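Local coordinates for protein prophenoloxidase b (Marsupenaeus japonicus, PDB 3WKY) that is the inactive precursor of a type 3 copper phenoloxidase that, once activated, probably hydroxylates monophenols and oxidises o-diphenols at a dicopper centre, at residues 245-250 against 400-405; 306-311 against 404-409. All blocks are in the same frame, centred on the assembly; numbering follows the deposited sequence. Where two conformers were deposited one is given.

Contact 1: residues 245-250 against 400-405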
ATOM      1  N   VAL A 245      16.035 -20.123 -10.328  1.00 13.87           N
ATOM      2  CA  VAL A 245      15.618 -19.612  -9.016  1.00 14.15           C
ATOM      3  C   VAL A 245      16.018 -18.143  -8.805  1.00 15.67           C
ATOM      4  O   VAL A 245      17.076 -17.690  -9.249  1.00 15.62           O
ATOM      5  CB  VAL A 245      16.175 -20.498  -7.881  1.00 15.61           C
ATOM      6  CG1 VAL A 245      17.704 -20.413  -7.817  1.00 14.38           C
ATOM      7  CG2 VAL A 245      15.555 -20.115  -6.553  1.00 11.61           C
ATOM      8  N   LYS A 246      15.136 -17.399  -8.141  1.00 14.12           N
ATOM      9  CA  LYS A 246      15.384 -15.999  -7.837  0.54 17.15           C
ATOM     10  C   LYS A 246      15.797 -15.842  -6.382  1.00 15.08           C
ATOM     11  O   LYS A 246      15.165 -16.407  -5.486  1.00 15.65           O
ATOM     12  CB  LYS A 246      14.123 -15.179  -8.119  0.54 21.13           C
ATOM     13  CG  LYS A 246      13.741 -15.167  -9.589  0.54 20.20           C
ATOM     14  CD  LYS A 246      12.294 -14.748  -9.793  0.54 30.51           C
ATOM     15  CE  LYS A 246      11.865 -14.955 -11.244  0.54 29.18           C
ATOM     16  NZ  LYS A 246      10.425 -14.655 -11.454  0.54 35.31           N
ATOM     17  N   ALA A 247      16.857 -15.071  -6.147  1.00 13.77           N
ATOM     18  CA  ALA A 247      17.352 -14.859  -4.793  1.00 13.26           C
ATOM     19  C   ALA A 247      16.267 -14.199  -3.951  1.00 15.02           C
ATOM     20  O   ALA A 247      15.503 -13.368  -4.448  1.00 15.08           O
ATOM     21  CB  ALA A 247      18.572 -13.977  -4.813  1.00 16.97           C
ATOM     22  N   PHE A 248      16.206 -14.571  -2.684  1.00 11.51           N
ATOM     23  CA  PHE A 248      15.356 -13.847  -1.739  1.00 12.60           C
ATOM     24  C   PHE A 248      16.251 -12.802  -1.076  1.00 16.82           C
ATOM     25  O   PHE A 248      16.956 -13.103  -0.102  1.00 17.71           O
ATOM     26  CB  PHE A 248      14.738 -14.789  -0.717  1.00 14.76           C
ATOM     27  CG  PHE A 248      13.847 -14.082   0.287  1.00 14.77           C
ATOM     28  CD1 PHE A 248      12.791 -13.294  -0.140  1.00 20.47           C
ATOM     29  CD2 PHE A 248      14.085 -14.196   1.643  1.00 14.99           C
ATOM     30  CE1 PHE A 248      11.968 -12.629   0.795  1.00 19.43           C
ATOM     31  CE2 PHE A 248      13.272 -13.537   2.570  1.00 15.27           C
ATOM     32  CZ  PHE A 248      12.225 -12.750   2.137  1.00 17.27           C
ATOM     33  N   GLU A 249      16.212 -11.580  -1.619  1.00 15.18           N
ATOM     34  CA  GLU A 249      17.131 -10.509  -1.225  0.50 18.37           C
ATOM     35  C   GLU A 249      16.454  -9.278  -0.661  1.00 14.91           C
ATOM     36  O   GLU A 249      17.020  -8.589   0.189  1.00 17.77           O
ATOM     37  CB  GLU A 249      17.987 -10.089  -2.417  0.50 19.52           C
ATOM     38  CG  GLU A 249      19.042 -11.091  -2.703  0.50 27.13           C
ATOM     39  CD  GLU A 249      19.951 -10.687  -3.842  0.50 31.02           C
ATOM     40  OE1 GLU A 249      19.584  -9.789  -4.644  0.50 35.20           O
ATOM     41  OE2 GLU A 249      21.034 -11.290  -3.917  0.50 22.40           O
ATOM     42  N   ASP A 250      15.249  -8.989  -1.142  1.00 18.04           N
ATOM     43  CA  ASP A 250      14.484  -7.863  -0.599  1.00 17.52           C
ATOM     44  C   ASP A 250      13.582  -8.434   0.474  1.00 18.10           C
ATOM     45  O   ASP A 250      12.518  -8.983   0.186  1.00 17.18           O
ATOM     46  CB  ASP A 250      13.660  -7.176  -1.694  1.00 20.11           C
ATOM     47  CG  ASP A 250      12.899  -5.966  -1.185  1.00 24.83           C
ATOM     48  OD1 ASP A 250      12.740  -5.810   0.047  1.00 22.31           O
ATOM     49  OD2 ASP A 250      12.445  -5.166  -2.026  1.00 24.01           O
ATOM     50  N   ILE A 400      22.729 -16.196  -1.050  1.00 13.67           N
ATOM     51  CA  ILE A 400      24.063 -16.473  -0.528  1.00 12.49           C
ATOM     52  C   ILE A 400      25.076 -16.577  -1.672  1.00 13.96           C
ATOM     53  O   ILE A 400      26.169 -15.987  -1.607  1.00 14.17           O
ATOM     54  CB  ILE A 400      24.059 -17.750   0.350  1.00 13.25           C
ATOM     55  CG1 ILE A 400      23.227 -17.502   1.623  1.00 13.97           C
ATOM     56  CG2 ILE A 400      25.481 -18.153   0.728  1.00 13.22           C
ATOM     57  CD1 ILE A 400      23.775 -16.365   2.508  1.00 15.14           C
ATOM     58  N   ASP A 401      24.712 -17.275  -2.743  1.00 13.35           N
ATOM     59  CA  ASP A 401      25.646 -17.404  -3.864  1.00 16.45           C
ATOM     60  C   ASP A 401      25.884 -16.040  -4.522  1.00 16.08           C
ATOM     61  O   ASP A 401      26.978 -15.762  -5.032  1.00 14.60           O
ATOM     62  CB  ASP A 401      25.135 -18.405  -4.893  1.00 11.87           C
ATOM     63  CG  ASP A 401      26.215 -18.823  -5.877  1.00 19.46           C
ATOM     64  OD1 ASP A 401      27.196 -19.464  -5.442  1.00 20.40           O
ATOM     65  OD2 ASP A 401      26.096 -18.509  -7.077  1.00 20.07           O
ATOM     66  N   ASN A 402      24.852 -15.198  -4.529  1.00 14.36           N
ATOM     67  CA  ASN A 402      24.991 -13.834  -5.039  1.00 12.92           C
ATOM     68  C   ASN A 402      26.015 -13.025  -4.256  1.00 15.98           C
ATOM     69  O   ASN A 402      26.736 -12.213  -4.839  1.00 15.51           O
ATOM     70  CB  ASN A 402      23.633 -13.087  -5.015  1.00 14.44           C
ATOM     71  CG  ASN A 402      22.726 -13.475  -6.164  1.00 17.20           C
ATOM     72  OD1 ASN A 402      23.148 -14.147  -7.120  1.00 17.13           O
ATOM     73  ND2 ASN A 402      21.463 -13.026  -6.093  1.00 15.21           N
ATOM     74  N   VAL A 403      26.060 -13.206  -2.936  1.00 13.15           N
ATOM     75  CA  VAL A 403      27.055 -12.514  -2.125  1.00 13.03           C
ATOM     76  C   VAL A 403      28.445 -12.994  -2.540  1.00 14.17           C
ATOM     77  O   VAL A 403      29.368 -12.193  -2.743  1.00 14.41           O
ATOM     78  CB  VAL A 403      26.874 -12.789  -0.626  1.00 13.13           C
ATOM     79  CG1 VAL A 403      27.914 -12.009   0.198  1.00 12.44           C
ATOM     80  CG2 VAL A 403      25.443 -12.405  -0.168  1.00 13.95           C
ATOM     81  N   PHE A 404      28.592 -14.304  -2.653  1.00 12.19           N
ATOM     82  CA  PHE A 404      29.895 -14.860  -3.053  1.00 14.70           C
ATOM     83  C   PHE A 404      30.322 -14.388  -4.446  1.00 16.17           C
ATOM     84  O   PHE A 404      31.491 -14.058  -4.661  1.00 15.93           O
ATOM     85  CB  PHE A 404      29.872 -16.389  -2.966  1.00 13.67           C
ATOM     86  CG  PHE A 404      29.890 -16.922  -1.546  1.00 14.74           C
ATOM     87  CD1 PHE A 404      30.847 -16.487  -0.639  1.00 15.62           C
ATOM     88  CD2 PHE A 404      28.939 -17.849  -1.116  1.00 12.34           C
ATOM     89  CE1 PHE A 404      30.875 -16.978   0.673  1.00 11.99           C
ATOM     90  CE2 PHE A 404      28.964 -18.341   0.192  1.00 13.61           C
ATOM     91  CZ  PHE A 404      29.936 -17.899   1.088  1.00 12.78           C
ATOM     92  N   HIS A 405      29.379 -14.342  -5.385  1.00 13.84           N
ATOM     93  CA  HIS A 405      29.675 -13.891  -6.757  1.00 14.59           C
ATOM     94  C   HIS A 405      30.007 -12.399  -6.743  1.00 15.41           C
ATOM     95  O   HIS A 405      30.873 -11.939  -7.492  1.00 14.71           O
ATOM     96  CB  HIS A 405      28.486 -14.185  -7.690  1.00 14.03           C
ATOM     97  CG  HIS A 405      28.680 -13.713  -9.099  1.00 18.70           C
ATOM     98  ND1 HIS A 405      29.639 -14.243  -9.936  1.00 22.62           N
ATOM     99  CD2 HIS A 405      28.029 -12.770  -9.823  1.00 20.75           C
ATOM    100  CE1 HIS A 405      29.576 -13.642 -11.112  1.00 18.75           C
ATOM    101  NE2 HIS A 405      28.602 -12.751 -11.072  1.00 22.19           N
TER
HETATM  102  O   HOH W   1      18.891 -13.748  -8.331  1.00 14.70           O
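The nearest CA atoms across the contact are those of Ala-247 and Asn-402, 7.7 Å apart. Here the irregular segment 245-250 passes helix 391-409, whose turns across 400-405 are held by bonds such as His-405 N to Asp-401 O. That spacing leaves the meeting to side chains, and Asn-402 does most of the work for the helix. With CG beside its own backbone N and anti to the carbonyl carbon (chi1 -78°), it presents the amide nitrogen to the loop. Asn-402 ND2 lies 3.3 Å from the methyl CB of Ala-247. The same Asn-402 ND2 donates a hydrogen bond to Glu-249 OE2 at 2.8 Å. The bond is nearly straight at the hydrogen, 165°, and leaves within the amide plane, yet it reaches the carboxylate from above, 54° out of its plane. The extended Glu-249 chain crosses Asn-402 at about a right angle. Glu-249 was modelled in two conformers, so this bond may be present only part of the time. A water accepts from Ala-247 N at 3.3 Å and makes a weak link to Asn-402 ND2. The other end of the amide, OD1, accepts from Arg-525, which also pairs with Asp-401; that positive charge probably polarises the amide and sharpens ND2 as a donor. With an alanine instead of this asparagine, Glu-249 would probably lose its mate on the helix and Arg-525 one of its acceptors. Arg-395 ties the same loop down by bonding the carbonyls of Lys-246 and Ala-247. This is a small polar surface contact of the copper-containing domain: a loop crossing the outside of the helix that carries His-397 of the Cu2-O2 pocket, as in the helical bundle of type 3 copper proteins.

Contact 2: residues 306-311 against 404-409; sequences HGIDVG and FHRYKL
Two helices of the type 3 copper domain, 294-310 and 391-409, come together near their C-terminal ends, where Ile-308 packs on Tyr-407 and Asp-309 pairs with Arg-406. Over these short segments the helix axes approach to 9.3 Å and run nearly parallel, 19° apart. Ile-308 CG2 presses on the helix backbone, 3.6 Å from Tyr-407 CA, and sits 4.0 Å from Tyr-407 CB, at the edge of the ring and not over a face. The phenol points on to Asp-325, which its OH meets in a hydrogen bond. Beside this apolar patch, Arg-406 leaves its helix with CG anti to the backbone N (chi1 -175°) and stays extended to NE, a reach that brings the guanidinium side-on to Asp-309. In this salt bridge Arg-406 NH2 donates to the syn lone pair of Asp-309 OD2 at 2.8 Å. Arg-406 NE reaches Asp-309 OD1 at 3.1 Å, also on the syn side but tilted out of both planes. The two planes are only 24° apart. Tyr-305 adds a cation-pi contact to Arg-406, and Asn-241 of a second subunit bonds the carbonyl of Asp-309. Just beyond, Gly-311 takes positive phi and closes helix 294-310 in a Schellman motif. The fork of two bonds fixes the rotation of both charged groups, and the arginine probably offsets a carboxylate that would otherwise sit unfavourably near a helix C-terminus.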
ATOM      1  N   HIS A 306      30.067  -3.765   2.145  1.00 14.41           N
ATOM      2  CA  HIS A 306      31.097  -2.721   2.194  1.00 13.91           C
ATOM      3  C   HIS A 306      32.502  -3.330   2.146  1.00 16.55           C
ATOM      4  O   HIS A 306      33.342  -2.904   1.350  1.00 19.31           O
ATOM      5  CB  HIS A 306      30.972  -1.873   3.454  1.00 14.73           C
ATOM      6  CG  HIS A 306      32.065  -0.859   3.607  1.00 16.46           C
ATOM      7  ND1 HIS A 306      32.117   0.300   2.859  1.00 21.18           N
ATOM      8  CD2 HIS A 306      33.146  -0.827   4.423  1.00 20.55           C
ATOM      9  CE1 HIS A 306      33.188   0.995   3.202  1.00 21.74           C
ATOM     10  NE2 HIS A 306      33.831   0.334   4.148  1.00 22.34           N
ATOM     11  N   GLY A 307      32.758  -4.304   3.018  1.00 15.32           N
ATOM     12  CA  GLY A 307      34.066  -4.950   3.064  1.00 13.13           C
ATOM     13  C   GLY A 307      34.437  -5.583   1.733  1.00 16.78           C
ATOM     14  O   GLY A 307      35.583  -5.470   1.261  1.00 17.05           O
ATOM     15  N   ILE A 308      33.484  -6.276   1.125  1.00 14.72           N
ATOM     16  CA  ILE A 308      33.720  -6.859  -0.190  1.00 14.75           C
ATOM     17  C   ILE A 308      34.074  -5.770  -1.202  1.00 18.39           C
ATOM     18  O   ILE A 308      35.034  -5.903  -1.977  1.00 16.58           O
ATOM     19  CB  ILE A 308      32.492  -7.658  -0.663  1.00 14.99           C
ATOM     20  CG1 ILE A 308      32.390  -8.966   0.132  1.00 16.72           C
ATOM     21  CG2 ILE A 308      32.571  -7.931  -2.171  1.00 15.18           C
ATOM     22  CD1 ILE A 308      31.062  -9.722  -0.051  1.00 17.05           C
ATOM     23  N   ASP A 309      33.304  -4.685  -1.186  1.00 18.06           N
ATOM     24  CA  ASP A 309      33.461  -3.632  -2.190  1.00 17.96           C
ATOM     25  C   ASP A 309      34.771  -2.861  -2.063  1.00 17.46           C
ATOM     26  O   ASP A 309      35.330  -2.425  -3.082  1.00 21.54           O
ATOM     27  CB  ASP A 309      32.277  -2.657  -2.146  1.00 17.31           C
ATOM     28  CG  ASP A 309      30.966  -3.295  -2.611  1.00 22.90           C
ATOM     29  OD1 ASP A 309      30.997  -4.401  -3.190  1.00 22.21           O
ATOM     30  OD2 ASP A 309      29.893  -2.677  -2.396  1.00 21.32           O
ATOM     31  N   VAL A 310      35.277  -2.709  -0.839  1.00 14.69           N
ATOM     32  CA  VAL A 310      36.565  -2.020  -0.646  1.00 18.21           C
ATOM     33  C   VAL A 310      37.761  -2.969  -0.576  1.00 23.76           C
ATOM     34  O   VAL A 310      38.908  -2.517  -0.538  1.00 19.21           O
ATOM     35  CB  VAL A 310      36.589  -1.122   0.606  1.00 19.47           C
ATOM     36  CG1 VAL A 310      35.492  -0.054   0.520  1.00 20.05           C
ATOM     37  CG2 VAL A 310      36.466  -1.979   1.894  1.00 16.94           C
ATOM     38  N   GLY A 311      37.492  -4.271  -0.548  1.00 17.36           N
ATOM     39  CA  GLY A 311      38.549  -5.277  -0.609  1.00 19.26           C
ATOM     40  C   GLY A 311      39.224  -5.651   0.703  1.00 21.92           C
ATOM     41  O   GLY A 311      40.316  -6.218   0.701  1.00 19.04           O
ATOM     42  N   PHE A 404      28.592 -14.304  -2.653  1.00 12.19           N
ATOM     43  CA  PHE A 404      29.895 -14.860  -3.053  1.00 14.70           C
ATOM     44  C   PHE A 404      30.322 -14.388  -4.446  1.00 16.17           C
ATOM     45  O   PHE A 404      31.491 -14.058  -4.661  1.00 15.93           O
ATOM     46  CB  PHE A 404      29.872 -16.389  -2.966  1.00 13.67           C
ATOM     47  CG  PHE A 404      29.890 -16.922  -1.546  1.00 14.74           C
ATOM     48  CD1 PHE A 404      30.847 -16.487  -0.639  1.00 15.62           C
ATOM     49  CD2 PHE A 404      28.939 -17.849  -1.116  1.00 12.34           C
ATOM     50  CE1 PHE A 404      30.875 -16.978   0.673  1.00 11.99           C
ATOM     51  CE2 PHE A 404      28.964 -18.341   0.192  1.00 13.61           C
ATOM     52  CZ  PHE A 404      29.936 -17.899   1.088  1.00 12.78           C
ATOM     53  N   HIS A 405      29.379 -14.342  -5.385  1.00 13.84           N
ATOM     54  CA  HIS A 405      29.675 -13.891  -6.757  1.00 14.59           C
ATOM     55  C   HIS A 405      30.007 -12.399  -6.743  1.00 15.41           C
ATOM     56  O   HIS A 405      30.873 -11.939  -7.492  1.00 14.71           O
ATOM     57  CB  HIS A 405      28.486 -14.185  -7.690  1.00 14.03           C
ATOM     58  CG  HIS A 405      28.680 -13.713  -9.099  1.00 18.70           C
ATOM     59  ND1 HIS A 405      29.639 -14.243  -9.936  1.00 22.62           N
ATOM     60  CD2 HIS A 405      28.029 -12.770  -9.823  1.00 20.75           C
ATOM     61  CE1 HIS A 405      29.576 -13.642 -11.112  1.00 18.75           C
ATOM     62  NE2 HIS A 405      28.602 -12.751 -11.072  1.00 22.19           N
ATOM     63  N   ARG A 406      29.327 -11.636  -5.885  1.00 13.59           N
ATOM     64  CA  ARG A 406      29.673 -10.227  -5.708  1.00 15.21           C
ATOM     65  C   ARG A 406      31.147 -10.108  -5.355  1.00 17.15           C
ATOM     66  O   ARG A 406      31.871  -9.268  -5.907  1.00 16.37           O
ATOM     67  CB  ARG A 406      28.845  -9.592  -4.588  1.00 15.41           C
ATOM     68  CG  ARG A 406      29.065  -8.078  -4.429  1.00 16.85           C
ATOM     69  CD  ARG A 406      28.411  -7.582  -3.123  1.00 18.36           C
ATOM     70  NE  ARG A 406      28.453  -6.124  -2.992  1.00 21.78           N
ATOM     71  CZ  ARG A 406      27.398  -5.327  -3.163  1.00 26.48           C
ATOM     72  NH1 ARG A 406      26.206  -5.835  -3.474  1.00 20.43           N
ATOM     73  NH2 ARG A 406      27.536  -4.015  -3.019  1.00 22.60           N
ATOM     74  N   TYR A 407      31.595 -10.956  -4.435  1.00 16.25           N
ATOM     75  CA  TYR A 407      32.998 -10.944  -4.073  1.00 13.35           C
ATOM     76  C   TYR A 407      33.865 -11.407  -5.265  1.00 16.29           C
ATOM     77  O   TYR A 407      34.874 -10.761  -5.597  1.00 16.55           O
ATOM     78  CB  TYR A 407      33.288 -11.776  -2.811  1.00 13.28           C
ATOM     79  CG  TYR A 407      34.778 -12.033  -2.744  1.00 14.13           C
ATOM     80  CD1 TYR A 407      35.652 -11.030  -2.334  1.00 15.48           C
ATOM     81  CD2 TYR A 407      35.321 -13.239  -3.191  1.00 15.76           C
ATOM     82  CE1 TYR A 407      37.044 -11.246  -2.343  1.00 17.90           C
ATOM     83  CE2 TYR A 407      36.690 -13.453  -3.196  1.00 17.89           C
ATOM     84  CZ  TYR A 407      37.544 -12.457  -2.772  1.00 18.76           C
ATOM     85  OH  TYR A 407      38.918 -12.668  -2.784  1.00 18.47           O
ATOM     86  N   LYS A 408      33.486 -12.507  -5.912  1.00 16.68           N
ATOM     87  CA  LYS A 408      34.311 -12.992  -7.036  1.00 14.01           C
ATOM     88  C   LYS A 408      34.520 -11.919  -8.099  1.00 21.31           C
ATOM     89  O   LYS A 408      35.610 -11.791  -8.657  1.00 18.13           O
ATOM     90  CB  LYS A 408      33.726 -14.256  -7.675  1.00 13.97           C
ATOM     91  CG  LYS A 408      33.797 -15.509  -6.794  1.00 19.21           C
ATOM     92  CD  LYS A 408      35.247 -15.998  -6.633  1.00 16.29           C
ATOM     93  CE  LYS A 408      35.290 -17.362  -5.917  1.00 18.86           C
ATOM     94  NZ  LYS A 408      36.701 -17.908  -5.878  1.00 19.94           N
ATOM     95  N   LEU A 409      33.478 -11.138  -8.378  1.00 15.41           N
ATOM     96  CA  LEU A 409      33.582 -10.097  -9.401  1.00 17.61           C
ATOM     97  C   LEU A 409      34.589  -8.991  -9.056  1.00 19.99           C
ATOM     98  O   LEU A 409      35.063  -8.272  -9.947  1.00 18.03           O
ATOM     99  CB  LEU A 409      32.201  -9.498  -9.709  1.00 16.50           C
ATOM    100  CG  LEU A 409      31.236 -10.400 -10.483  1.00 15.42           C
ATOM    101  CD1 LEU A 409      29.915  -9.672 -10.744  1.00 30.19           C
ATOM    102  CD2 LEU A 409      31.859 -10.906 -11.799  1.00 24.19           C
TER

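Both contacts use helix 391-409 and share Phe-404 and His-405, with centres 13 Å apart. Contact 1 lies at the surface, where a loop meets the helix through one neutral amide donor, a carboxylate and a water. Contact 2 is mostly buried and roughly twice as large in area; there a neighbouring helix packs through aliphatic groups flanked by a two-bond salt bridge. No other chain touches the segments of contact 1, whereas contact 2 borders a second subunit. The two meet directly where Val-403 CG1 packs 3.9 Å from Ile-308 CD1. The turn at Asn-402 faces the loop, while the next, at Arg-406 and Tyr-407, faces helix 294-310.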